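Local structure of serine protease pet (Escherichia coli, 4OM9) at residues A[368-373]-A[385-390]; A[324-329]-A[347-352]; A[172-177]-A[199-204]; A[48-53]-A[146-151]; A[668-673]-A[689-694]. The protein acts as a secreted autotransporter enterotoxin and serine protease of enteroaggregative E. coli, whose host-cell target is probably the cytoskeletal protein alpha-fodrin. All blocks are in the same frame, centred on the assembly; numbering follows the deposited sequence.

Interaction 1 of 5, residues A[368-373]-A[385-390]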
# COMPACT_ATOMS: atom_id res chain seq x y z
N SER A 368 24.71 -18.41 -6.23
CA SER A 368 23.70 -19.09 -7.06
C SER A 368 23.78 -20.61 -7.16
O SER A 368 24.81 -21.16 -7.56
CB SER A 368 23.76 -18.55 -8.50
OG SER A 368 23.68 -17.14 -8.53
N LEU A 369 22.68 -21.28 -6.83
CA LEU A 369 22.52 -22.69 -7.12
C LEU A 369 21.76 -22.82 -8.46
O LEU A 369 20.61 -22.40 -8.57
CB LEU A 369 21.76 -23.41 -6.00
CG LEU A 369 21.78 -24.93 -6.10
CD1 LEU A 369 23.20 -25.44 -6.01
CD2 LEU A 369 20.94 -25.59 -5.03
N ASN A 370 22.43 -23.37 -9.47
CA ASN A 370 21.84 -23.53 -10.79
C ASN A 370 21.42 -24.97 -11.01
O ASN A 370 22.24 -25.82 -11.31
CB ASN A 370 22.82 -23.10 -11.88
CG ASN A 370 22.21 -23.18 -13.27
OD1 ASN A 370 20.98 -23.16 -13.43
ND2 ASN A 370 23.07 -23.27 -14.30
N VAL A 371 20.13 -25.24 -10.85
CA VAL A 371 19.65 -26.61 -10.81
C VAL A 371 19.31 -27.07 -12.21
O VAL A 371 18.29 -26.67 -12.77
CB VAL A 371 18.45 -26.76 -9.89
CG1 VAL A 371 18.22 -28.21 -9.55
CG2 VAL A 371 18.66 -25.94 -8.58
N ILE A 372 20.18 -27.93 -12.76
CA ILE A 372 20.10 -28.40 -14.15
C ILE A 372 19.12 -29.56 -14.36
O ILE A 372 18.59 -29.74 -15.45
CB ILE A 372 21.50 -28.85 -14.66
CG1 ILE A 372 22.55 -27.78 -14.34
CG2 ILE A 372 21.47 -29.17 -16.16
CD1 ILE A 372 22.19 -26.39 -14.86
N GLN A 373 18.88 -30.35 -13.31
CA GLN A 373 17.97 -31.48 -13.42
C GLN A 373 16.88 -31.49 -12.33
O GLN A 373 17.04 -30.90 -11.28
CB GLN A 373 18.74 -32.81 -13.40
CG GLN A 373 19.68 -33.07 -12.20
CD GLN A 373 20.34 -34.48 -12.26
OE1 GLN A 373 19.74 -35.47 -11.84
NE2 GLN A 373 21.54 -34.57 -12.82
N THR A 385 20.44 -16.87 -5.10
CA THR A 385 19.58 -17.26 -6.21
C THR A 385 19.53 -18.77 -6.39
O THR A 385 20.55 -19.44 -6.31
CB THR A 385 20.08 -16.64 -7.52
OG1 THR A 385 20.29 -15.24 -7.34
CG2 THR A 385 19.07 -16.87 -8.66
N VAL A 386 18.34 -19.30 -6.60
CA VAL A 386 18.18 -20.66 -7.01
C VAL A 386 17.49 -20.62 -8.38
O VAL A 386 16.41 -20.04 -8.53
CB VAL A 386 17.38 -21.48 -6.00
CG1 VAL A 386 17.12 -22.90 -6.54
CG2 VAL A 386 18.15 -21.55 -4.68
N ILE A 387 18.16 -21.18 -9.38
CA ILE A 387 17.65 -21.15 -10.73
C ILE A 387 17.05 -22.51 -11.08
O ILE A 387 17.68 -23.54 -10.89
CB ILE A 387 18.74 -20.79 -11.74
CG1 ILE A 387 19.42 -19.47 -11.33
CG2 ILE A 387 18.14 -20.70 -13.16
CD1 ILE A 387 20.64 -19.12 -12.19
N LEU A 388 15.83 -22.50 -11.57
CA LEU A 388 15.17 -23.73 -11.94
C LEU A 388 15.44 -23.96 -13.40
O LEU A 388 14.91 -23.23 -14.23
CB LEU A 388 13.68 -23.65 -11.66
CG LEU A 388 13.36 -23.11 -10.27
CD1 LEU A 388 11.85 -23.06 -10.03
CD2 LEU A 388 14.06 -23.98 -9.21
N GLY A 389 16.28 -24.94 -13.72
CA GLY A 389 16.65 -25.19 -15.10
C GLY A 389 15.96 -26.40 -15.70
O GLY A 389 16.28 -26.80 -16.81
N ALA A 390 15.01 -26.97 -14.98
CA ALA A 390 14.35 -28.19 -15.46
C ALA A 390 12.84 -28.15 -15.21
O ALA A 390 12.37 -27.40 -14.35
CB ALA A 390 14.97 -29.43 -14.79
O HOH W 1 22.95 -14.82 -6.33
O HOH W 2 18.86 -27.10 -17.44
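Ser-368 pairs with Thr-385, and both hydroxyls lie on one face of the sheet. OG of Ser-368 comes within 3.8 Å of CB of Thr-385. A water links the hydroxyls, 2.9 Å from OG1 of Thr-385. The amide of Leu-369 donates to the carbonyl of Thr-385, with N to O at 2.9 Å. Leu-369 O receives N of Ile-387 in an almost straight bond (171°). The side chain of Asn-370 crosses that of Ile-387 at a slant, with OD1 3.7 Å from CB of Ile-387. ND2 turns the other way, to OD1 of Asp-350 on the neighbouring strand 348-352. Val-371 returns to the buried face. Its CG1 is anti to the backbone N (chi1 -164°), which places CG2 on the N side, 4.0 Å from CG1 of Val-386. Val-371 N donates to Ile-387 O, and Val-371 O accepts N of Gly-389 at 2.8 Å in a bent bond (136°). Beyond the strand, a water donates to O of Gly-389 and weakly to O of Ile-372. At Gln-373 the backbone C meets CB of Ala-390 at 3.7 Å, while OE1 is bonded to Lys-354 and NE2 lies doubtfully close to Asn-352. Two parallel strands in register, with Leu-369, Val-371 and Val-386 inward and Ser-368, Asn-370, Thr-385 and Ile-387 on the other face, are typical of successive turns of a right-handed parallel beta-helix.

Interaction 2 of 5, residues A[324-329]-A[347-352]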
# COMPACT_ATOMS: atom_id res chain seq x y z
N TYR A 324 31.46 -23.52 -9.99
CA TYR A 324 31.54 -24.94 -9.61
C TYR A 324 30.51 -25.78 -10.35
O TYR A 324 29.41 -25.32 -10.65
CB TYR A 324 31.31 -25.12 -8.11
CG TYR A 324 32.39 -24.55 -7.23
CD1 TYR A 324 32.34 -23.22 -6.80
CD2 TYR A 324 33.44 -25.34 -6.79
CE1 TYR A 324 33.32 -22.70 -5.97
CE2 TYR A 324 34.42 -24.83 -5.97
CZ TYR A 324 34.36 -23.51 -5.56
OH TYR A 324 35.35 -23.01 -4.76
N THR A 325 30.86 -27.03 -10.62
CA THR A 325 29.89 -27.99 -11.12
C THR A 325 29.89 -29.21 -10.20
O THR A 325 30.93 -29.59 -9.66
CB THR A 325 30.19 -28.40 -12.57
OG1 THR A 325 30.10 -27.26 -13.43
CG2 THR A 325 29.19 -29.43 -13.05
N VAL A 326 28.71 -29.77 -9.96
CA VAL A 326 28.55 -30.99 -9.19
C VAL A 326 27.90 -32.03 -10.09
O VAL A 326 26.75 -31.88 -10.50
CB VAL A 326 27.70 -30.79 -7.94
CG1 VAL A 326 27.55 -32.10 -7.19
CG2 VAL A 326 28.29 -29.68 -7.04
N SER A 327 28.65 -33.07 -10.40
CA SER A 327 28.22 -34.06 -11.39
C SER A 327 28.32 -35.47 -10.86
O SER A 327 29.09 -35.76 -9.94
CB SER A 327 29.07 -33.94 -12.66
OG SER A 327 28.94 -32.66 -13.25
N ALA A 328 27.54 -36.36 -11.47
CA ALA A 328 27.69 -37.79 -11.27
C ALA A 328 28.65 -38.37 -12.29
O ALA A 328 28.57 -38.08 -13.48
CB ALA A 328 26.36 -38.49 -11.38
N GLU A 329 29.56 -39.19 -11.80
CA GLU A 329 30.45 -39.96 -12.64
C GLU A 329 29.64 -40.84 -13.58
O GLU A 329 28.65 -41.44 -13.16
CB GLU A 329 31.36 -40.79 -11.76
CG GLU A 329 32.61 -41.32 -12.39
CD GLU A 329 33.44 -42.10 -11.36
OE1 GLU A 329 34.51 -41.60 -10.94
OE2 GLU A 329 32.99 -43.18 -10.93
N SER A 347 29.38 -16.40 -6.62
CA SER A 347 29.65 -17.74 -7.10
C SER A 347 28.42 -18.41 -7.68
O SER A 347 27.29 -18.12 -7.28
CB SER A 347 30.20 -18.62 -5.97
OG SER A 347 31.61 -18.43 -5.82
N THR A 348 28.65 -19.30 -8.63
CA THR A 348 27.58 -20.14 -9.17
C THR A 348 27.95 -21.62 -9.10
O THR A 348 29.03 -22.04 -9.55
CB THR A 348 27.25 -19.76 -10.63
OG1 THR A 348 26.71 -18.44 -10.68
CG2 THR A 348 26.26 -20.75 -11.22
N VAL A 349 27.05 -22.41 -8.54
CA VAL A 349 27.19 -23.86 -8.49
C VAL A 349 26.20 -24.57 -9.42
O VAL A 349 25.00 -24.63 -9.13
CB VAL A 349 26.98 -24.38 -7.06
CG1 VAL A 349 27.17 -25.87 -7.05
CG2 VAL A 349 27.95 -23.71 -6.10
N ASP A 350 26.70 -25.13 -10.52
CA ASP A 350 25.84 -25.92 -11.40
C ASP A 350 25.55 -27.26 -10.73
O ASP A 350 26.44 -28.09 -10.51
CB ASP A 350 26.47 -26.11 -12.78
CG ASP A 350 26.46 -24.84 -13.59
OD1 ASP A 350 25.70 -23.91 -13.24
OD2 ASP A 350 27.22 -24.75 -14.56
N TRP A 351 24.29 -27.43 -10.38
CA TRP A 351 23.91 -28.54 -9.54
C TRP A 351 23.32 -29.60 -10.45
O TRP A 351 22.14 -29.56 -10.78
CB TRP A 351 22.92 -28.08 -8.46
CG TRP A 351 22.47 -29.16 -7.53
CD1 TRP A 351 21.28 -29.85 -7.59
CD2 TRP A 351 23.20 -29.70 -6.41
NE1 TRP A 351 21.24 -30.78 -6.57
CE2 TRP A 351 22.39 -30.71 -5.85
CE3 TRP A 351 24.46 -29.45 -5.85
CZ2 TRP A 351 22.81 -31.46 -4.73
CZ3 TRP A 351 24.86 -30.19 -4.75
CH2 TRP A 351 24.04 -31.18 -4.20
N ASN A 352 24.16 -30.54 -10.88
CA ASN A 352 23.70 -31.57 -11.81
C ASN A 352 23.73 -32.95 -11.18
O ASN A 352 24.19 -33.90 -11.76
CB ASN A 352 24.53 -31.58 -13.10
CG ASN A 352 23.84 -32.38 -14.22
OD1 ASN A 352 22.71 -32.83 -14.06
ND2 ASN A 352 24.53 -32.56 -15.34
O HOH W 3 28.15 -27.76 -15.55
O HOH W 4 24.87 -36.25 -13.67
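Val-326 fits between Val-349 and Trp-351 on the inner face of the parallel beta-helix, where strands 323-328 and 348-352 are neighbours. This is the tight half of the contact. CG2 of Val-326 lies 4.0 Å from CG1 of Val-349. The same methyl is 4.0 Å from CE3 of Trp-351. The valine and the indole run side by side and point the same way. Trp-351 carries CG anti to its N (chi1 -179°), and the six-membered part of its ring comes beside Val-326. Its NE1 is bonded to Gln-375. Tyr-324 joins this face through CB, 4.2 Å from CG2 of Val-349. Its OH is anchored by Asp-319, and its ring meets Phe-318 edge-to-face. Backbone bonds join the two strands. Asp-350 N to Tyr-324 O is 2.7 Å, and Val-326 N to Asp-350 O is 2.9 Å.

The other face is polar and looser. Thr-325 and Asp-350 only approach, with OG1 of the threonine 3.9 Å from CB of the aspartate. A water sits 2.9 Å from Thr-325 OG1 and donates weakly to OD2 of Asp-350. That carboxylate has a stronger partner in Lys-323, through a salt bridge. The pairing also slackens toward the C-terminal end. N of Asn-352 still reaches O of Val-326, but in a bent bond (138°). Past it, a second water takes over: it donates to O of Asn-352 at 3.1 Å and accepts weakly from N of Ala-328.

Interaction 3 of 5, residues A[172-177]-A[199-204]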
# COMPACT_ATOMS: atom_id res chain seq x y z
N SER A 172 7.88 -12.06 23.80
CA SER A 172 7.72 -10.70 24.33
C SER A 172 9.06 -9.96 24.58
O SER A 172 10.08 -10.57 24.89
CB SER A 172 6.90 -10.75 25.62
OG SER A 172 7.54 -11.52 26.61
N ALA A 173 9.04 -8.64 24.47
CA ALA A 173 10.27 -7.87 24.47
C ALA A 173 10.49 -7.12 25.77
O ALA A 173 9.54 -6.65 26.39
CB ALA A 173 10.26 -6.91 23.33
N SER A 174 11.75 -7.00 26.17
CA SER A 174 12.12 -6.20 27.33
C SER A 174 13.01 -5.07 26.89
O SER A 174 13.84 -5.25 25.99
CB SER A 174 12.83 -7.03 28.39
OG SER A 174 12.01 -8.10 28.82
N LEU A 175 12.82 -3.90 27.48
CA LEU A 175 13.70 -2.77 27.24
C LEU A 175 14.48 -2.55 28.52
O LEU A 175 13.91 -2.64 29.61
CB LEU A 175 12.91 -1.52 26.86
CG LEU A 175 13.69 -0.21 26.89
CD1 LEU A 175 14.51 -0.09 25.63
CD2 LEU A 175 12.75 1.02 27.07
N PHE A 176 15.77 -2.25 28.41
CA PHE A 176 16.60 -2.16 29.62
C PHE A 176 17.72 -1.12 29.54
O PHE A 176 18.10 -0.68 28.46
CB PHE A 176 17.19 -3.54 29.94
CG PHE A 176 18.13 -4.06 28.89
CD1 PHE A 176 19.42 -3.54 28.76
CD2 PHE A 176 17.73 -5.06 28.02
CE1 PHE A 176 20.26 -3.98 27.78
CE2 PHE A 176 18.58 -5.52 27.04
CZ PHE A 176 19.85 -4.98 26.92
N HIS A 177 18.27 -0.78 30.70
CA HIS A 177 19.52 -0.03 30.77
C HIS A 177 20.55 -0.85 31.54
O HIS A 177 20.21 -1.52 32.51
CB HIS A 177 19.30 1.33 31.44
CG HIS A 177 18.53 1.26 32.73
ND1 HIS A 177 17.16 1.21 32.77
CD2 HIS A 177 18.96 1.25 34.02
CE1 HIS A 177 16.76 1.16 34.04
NE2 HIS A 177 17.83 1.18 34.81
N PHE A 199 7.90 0.65 30.66
CA PHE A 199 7.74 -0.44 29.71
C PHE A 199 8.50 -1.63 30.26
O PHE A 199 9.68 -1.84 29.96
CB PHE A 199 8.24 -0.05 28.34
CG PHE A 199 7.81 -0.98 27.27
CD1 PHE A 199 6.53 -0.90 26.76
CD2 PHE A 199 8.68 -1.94 26.78
CE1 PHE A 199 6.11 -1.77 25.76
CE2 PHE A 199 8.27 -2.81 25.77
CZ PHE A 199 6.97 -2.72 25.26
N THR A 200 7.82 -2.40 31.09
CA THR A 200 8.51 -3.30 31.99
C THR A 200 8.09 -4.73 31.74
O THR A 200 6.94 -5.13 31.96
CB THR A 200 8.25 -2.93 33.47
OG1 THR A 200 8.45 -1.52 33.66
CG2 THR A 200 9.19 -3.69 34.37
N ASN A 201 9.05 -5.46 31.22
CA ASN A 201 8.93 -6.88 31.04
C ASN A 201 10.03 -7.55 31.87
O ASN A 201 11.19 -7.54 31.47
CB ASN A 201 9.04 -7.22 29.56
CG ASN A 201 8.81 -8.68 29.28
OD1 ASN A 201 8.59 -9.47 30.20
ND2 ASN A 201 8.82 -9.05 28.00
N LEU A 202 9.67 -8.09 33.02
CA LEU A 202 10.66 -8.68 33.90
C LEU A 202 11.05 -10.08 33.41
O LEU A 202 10.25 -10.79 32.80
CB LEU A 202 10.14 -8.75 35.34
CG LEU A 202 9.64 -7.43 35.93
CD1 LEU A 202 9.00 -7.68 37.27
CD2 LEU A 202 10.75 -6.39 36.04
N THR A 203 12.29 -10.46 33.71
CA THR A 203 12.81 -11.75 33.29
C THR A 203 12.23 -12.90 34.11
O THR A 203 12.12 -12.82 35.33
CB THR A 203 14.33 -11.76 33.39
OG1 THR A 203 14.84 -10.57 32.78
CG2 THR A 203 14.92 -12.99 32.70
N THR A 204 11.86 -13.96 33.42
CA THR A 204 11.33 -15.18 34.02
C THR A 204 12.30 -16.31 33.72
O THR A 204 13.19 -16.15 32.88
CB THR A 204 9.93 -15.51 33.47
OG1 THR A 204 10.03 -15.76 32.05
CG2 THR A 204 8.99 -14.35 33.73
O HOH W 5 11.17 -4.31 29.93
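The amide of Asn-201 lies over the Ser-172 to Ala-173 part of the strand and grips it at two points. CG is anti to the backbone N (chi1 -175°), and this swings the group toward Ser-172 and Ala-173. ND2 gives one hydrogen to Ala-173 O at 3.0 Å. The acceptor lies in the amide plane of the asparagine, but the donor stands above the carbonyl plane of Ala-173, well off its lone pairs. The other hydrogen goes to OG of Ser-172 at 3.1 Å, tilted slightly out of the amide plane. Ser-174 completes the grip from the strand side. Its OG donates to the backbone O of Asn-201 at 2.8 Å, again from above the carbonyl plane. These polar groups are buried. Strand 172-185 belongs to the antiparallel sheet of the protease domain, which is of the chymotrypsin-like PA clan. Segment 199-204 is an irregular loop bound to this strand. A water sits between them. It accepts from N of Asn-201 at 2.7 Å and from N of Leu-175 at 3.0 Å. Phe-199 brings the apolar part of the contact. Its CD2 approaches CB of Leu-175 at 4.3 Å. Other rings pack on it: Tyr-13 stacks and Phe-42 meets it edge-to-face. CE2 of Phe-199 is 4.1 Å from O of Ala-173.

Interaction 4 of 5, residues A[48-53]-A[146-151]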
# COMPACT_ATOMS: atom_id res chain seq x y z
N PRO A 48 15.24 -3.09 16.65
CA PRO A 48 16.02 -4.26 16.22
C PRO A 48 15.24 -5.17 15.29
O PRO A 48 14.00 -5.11 15.26
CB PRO A 48 16.33 -4.99 17.54
CG PRO A 48 16.16 -3.93 18.62
CD PRO A 48 15.07 -3.01 18.11
N ASP A 49 15.95 -5.99 14.53
CA ASP A 49 15.33 -7.12 13.85
C ASP A 49 15.49 -8.31 14.78
O ASP A 49 16.60 -8.81 15.00
CB ASP A 49 15.98 -7.37 12.48
CG ASP A 49 15.32 -8.50 11.70
OD1 ASP A 49 14.87 -9.50 12.31
OD2 ASP A 49 15.25 -8.40 10.46
N PHE A 50 14.38 -8.78 15.32
CA PHE A 50 14.42 -9.93 16.20
C PHE A 50 14.25 -11.30 15.52
O PHE A 50 14.00 -12.30 16.19
CB PHE A 50 13.35 -9.79 17.27
CG PHE A 50 13.54 -8.60 18.14
CD1 PHE A 50 14.69 -8.46 18.91
CD2 PHE A 50 12.55 -7.61 18.22
CE1 PHE A 50 14.86 -7.36 19.72
CE2 PHE A 50 12.72 -6.51 19.05
CZ PHE A 50 13.87 -6.38 19.80
N SER A 51 14.41 -11.37 14.20
CA SER A 51 14.14 -12.65 13.55
C SER A 51 15.25 -13.72 13.77
O SER A 51 15.05 -14.86 13.42
CB SER A 51 13.91 -12.46 12.05
OG SER A 51 14.98 -11.76 11.44
N SER A 52 16.37 -13.37 14.40
CA SER A 52 17.39 -14.39 14.72
C SER A 52 17.03 -15.22 15.97
O SER A 52 17.64 -16.27 16.24
CB SER A 52 18.76 -13.75 14.90
OG SER A 52 19.09 -12.96 13.78
N ALA A 53 16.04 -14.75 16.72
CA ALA A 53 15.55 -15.47 17.89
C ALA A 53 14.82 -16.76 17.49
O ALA A 53 14.10 -16.78 16.50
CB ALA A 53 14.61 -14.56 18.73
N ILE A 146 21.54 1.24 26.43
CA ILE A 146 20.17 0.79 26.37
C ILE A 146 20.09 -0.37 25.40
O ILE A 146 20.83 -0.41 24.41
CB ILE A 146 19.20 1.92 25.90
CG1 ILE A 146 19.37 3.19 26.74
CG2 ILE A 146 17.75 1.45 25.91
CD1 ILE A 146 19.10 3.01 28.21
N GLY A 147 19.22 -1.33 25.67
CA GLY A 147 19.09 -2.44 24.76
C GLY A 147 17.77 -3.16 24.90
O GLY A 147 16.95 -2.81 25.74
N PHE A 148 17.60 -4.18 24.07
CA PHE A 148 16.38 -4.94 23.98
C PHE A 148 16.66 -6.41 24.17
O PHE A 148 17.71 -6.91 23.75
CB PHE A 148 15.70 -4.76 22.62
CG PHE A 148 15.07 -3.40 22.40
CD1 PHE A 148 13.80 -3.13 22.88
CD2 PHE A 148 15.74 -2.43 21.67
CE1 PHE A 148 13.21 -1.86 22.66
CE2 PHE A 148 15.16 -1.17 21.44
CZ PHE A 148 13.89 -0.88 21.95
N ARG A 149 15.71 -7.11 24.76
CA ARG A 149 15.81 -8.54 24.88
C ARG A 149 14.48 -9.16 24.56
O ARG A 149 13.44 -8.63 24.93
CB ARG A 149 16.25 -8.94 26.28
CG ARG A 149 16.52 -10.40 26.42
CD ARG A 149 16.08 -10.90 27.77
NE ARG A 149 14.67 -11.22 27.71
CZ ARG A 149 13.73 -10.61 28.43
NH1 ARG A 149 14.08 -9.69 29.30
NH2 ARG A 149 12.47 -10.98 28.29
N VAL A 150 14.50 -10.30 23.91
CA VAL A 150 13.29 -10.93 23.47
C VAL A 150 13.28 -12.39 23.92
O VAL A 150 14.29 -13.10 23.77
CB VAL A 150 13.20 -10.80 21.95
CG1 VAL A 150 12.63 -12.02 21.30
CG2 VAL A 150 12.51 -9.52 21.59
N GLY A 151 12.18 -12.84 24.51
CA GLY A 151 12.04 -14.24 24.87
C GLY A 151 10.61 -14.61 25.23
O GLY A 151 9.70 -13.76 25.18
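The ring of Phe-50 is wedged between Val-150 on one face and Pro-48 of its own segment on the other. Methyl CG2 of Val-150 is the main bump. It sits over the ring centre in a CH-pi contact, 3.5 Å from the centroid of Phe-50 and only 7° off the ring normal. Chi1 of Val-150 is 142°, away from a staggered position, which may reflect strain or the model. Pro-48 CB covers the opposite face, offset toward the rim. At the ring edge, near its plane, CB of Phe-148 closes in to 3.7 Å from CZ of Phe-50. The Phe-50 ring thus fills the hollow between Pro-48, Phe-148 and Val-150. The side chains of the two phenylalanines cross at about a right angle. Phe-148 in turn is met by the proline ring. CG of Pro-48 comes to 3.4 Å from CD2 of Phe-148, a snug fit, and CD follows at 3.7 Å from the same CD2. Trp-222 also meets the Phe-148 ring. The other end is lighter, with CB of Ala-53 4.1 Å from CG1 of Val-150.

Two turns shape the loop. Phe-50 to Ala-53 forms a type I beta turn, and OD1 of Asp-49 accepts N of Ser-51 in an Asx turn. Asn-19 holds the backbone at Pro-48 and Phe-50, and Leu-16 of helix 10-17 packs beside Phe-50 and Phe-148. Loop 48-53 fits onto strand 143-151 of the curled antiparallel sheet, as a buried apolar seam of the chymotrypsin-like protease domain.

Interaction 5 of 5, residues A[668-673]-A[689-694]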
# COMPACT_ATOMS: atom_id res chain seq x y z
N ALA A 668 -12.64 9.01 -1.54
CA ALA A 668 -11.88 8.76 -2.77
C ALA A 668 -11.43 10.07 -3.42
O ALA A 668 -12.17 11.06 -3.43
CB ALA A 668 -12.69 7.93 -3.76
N ILE A 669 -10.22 10.08 -3.95
CA ILE A 669 -9.72 11.22 -4.70
C ILE A 669 -9.31 10.77 -6.10
O ILE A 669 -8.26 10.12 -6.28
CB ILE A 669 -8.54 11.90 -4.02
CG1 ILE A 669 -8.94 12.34 -2.61
CG2 ILE A 669 -8.06 13.08 -4.85
CD1 ILE A 669 -7.86 13.05 -1.84
N VAL A 670 -10.15 11.12 -7.06
CA VAL A 670 -9.98 10.79 -8.46
C VAL A 670 -9.49 11.96 -9.31
O VAL A 670 -10.04 13.06 -9.23
CB VAL A 670 -11.30 10.31 -9.06
CG1 VAL A 670 -11.12 9.98 -10.53
CG2 VAL A 670 -11.83 9.12 -8.28
N THR A 671 -8.47 11.69 -10.12
CA THR A 671 -7.94 12.67 -11.07
C THR A 671 -7.93 12.16 -12.51
O THR A 671 -7.02 11.44 -12.93
CB THR A 671 -6.52 13.07 -10.69
OG1 THR A 671 -6.51 13.58 -9.36
CG2 THR A 671 -5.99 14.12 -11.66
N LEU A 672 -8.94 12.52 -13.28
CA LEU A 672 -8.99 12.08 -14.65
C LEU A 672 -8.11 12.97 -15.52
O LEU A 672 -8.58 13.97 -16.06
CB LEU A 672 -10.42 12.06 -15.14
CG LEU A 672 -11.33 11.21 -14.25
CD1 LEU A 672 -12.75 11.15 -14.81
CD2 LEU A 672 -10.76 9.81 -14.07
N ASN A 673 -6.84 12.60 -15.64
CA ASN A 673 -5.90 13.33 -16.48
C ASN A 673 -5.60 12.60 -17.78
O ASN A 673 -4.62 12.90 -18.47
CB ASN A 673 -4.59 13.63 -15.72
CG ASN A 673 -3.85 12.38 -15.26
OD1 ASN A 673 -4.21 11.25 -15.60
ND2 ASN A 673 -2.78 12.58 -14.51
N ALA A 689 -16.67 12.49 -2.03
CA ALA A 689 -15.65 12.25 -3.05
C ALA A 689 -15.14 13.56 -3.67
O ALA A 689 -15.87 14.54 -3.75
CB ALA A 689 -16.19 11.33 -4.14
N ASN A 690 -13.88 13.54 -4.10
CA ASN A 690 -13.27 14.65 -4.85
C ASN A 690 -12.83 14.19 -6.23
O ASN A 690 -11.85 13.45 -6.37
CB ASN A 690 -12.06 15.23 -4.12
CG ASN A 690 -12.39 15.73 -2.74
OD1 ASN A 690 -13.56 15.90 -2.40
ND2 ASN A 690 -11.36 15.98 -1.94
N VAL A 691 -13.55 14.62 -7.24
CA VAL A 691 -13.25 14.26 -8.60
C VAL A 691 -12.83 15.47 -9.41
O VAL A 691 -13.59 16.43 -9.57
CB VAL A 691 -14.46 13.56 -9.25
CG1 VAL A 691 -14.10 12.98 -10.63
CG2 VAL A 691 -14.95 12.46 -8.32
N THR A 692 -11.60 15.44 -9.90
CA THR A 692 -11.09 16.46 -10.79
C THR A 692 -10.75 15.84 -12.14
O THR A 692 -9.98 14.88 -12.22
CB THR A 692 -9.83 17.15 -10.22
OG1 THR A 692 -10.01 17.42 -8.83
CG2 THR A 692 -9.54 18.44 -10.97
N ALA A 693 -11.34 16.38 -13.20
CA ALA A 693 -11.08 15.88 -14.54
C ALA A 693 -10.40 16.94 -15.40
O ALA A 693 -11.06 17.81 -15.95
CB ALA A 693 -12.38 15.42 -15.19
N SER A 694 -9.08 16.86 -15.51
CA SER A 694 -8.30 17.84 -16.24
C SER A 694 -8.18 17.44 -17.70
O SER A 694 -7.51 18.09 -18.50
CB SER A 694 -6.91 18.00 -15.62
OG SER A 694 -7.00 18.31 -14.24
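Val-670 and Val-691 lie next to each other on the inner face of equivalent strands on successive turns of the parallel beta-helix, 668-672 and 690-693. The strands run almost parallel, 8° apart.

Five backbone hydrogen bonds, the last one weak, join the strands. Asn-690 N to Ala-668 O is 3.1 Å and nearly straight (178°). N of Val-670 returns a bond to O of Asn-690. N of Thr-692 meets O of Val-670 at 2.9 Å. N of Leu-672 continues the alternation, 2.8 Å from O of Thr-692.

CA-H...O contacts fill in between. The shortest is from CA of Thr-671 to O of Thr-692, at 3.2 Å. It shares that acceptor with the amide of Leu-672.

Apolar contacts belong to the inner face. CB of Val-670 lies 4.2 Å from CG1 of Val-691. CB of Leu-672 lies 3.9 Å from CB of Ala-693. Ile-664 packs on both valines, and Phe-651 and Leu-711 continue this face on the flanking strands 649-652 and 708-712.

The other face is made of Ile-669, Thr-671, Asn-690 and Thr-692, and it is more open. Thr-671 is paired with Thr-692, and Thr-652 and Thr-710 extend the row on neighbouring strands. The methyl CG2 of Thr-671 comes to 4.1 Å from O of Thr-692, so it meets a backbone oxygen, not the Thr-692 side chain.

The pairing fades at the C-terminal end. Leu-672 is the centre of an inverse gamma turn, and its O receives N of Ser-694 at 3.0 Å in a weak bond, bent to 121°.

Interactions 1 and 2 are adjacent parts of one sheet of the beta-helix, with centres 10 Å apart. Strands 348-352 and 368-371 are neighbours, and O of Ser-368 lies 2.7 Å from N of Val-349. CD1 of Leu-369 packs on CB of Trp-351 at 3.6 Å. Interactions 3 and 4 form a second pair, in the protease domain, with centres 11 Å apart. Strands 143-151 and 172-185 join them, and N of Ser-174 is 2.7 Å from O of Arg-149. The nearest atoms of interactions 1 and 4 are about 18 Å apart. Interaction 5 stands alone farther along the beta-helix, on the opposite side of the chain's centre, its centre about 48 Å from that of interaction 1.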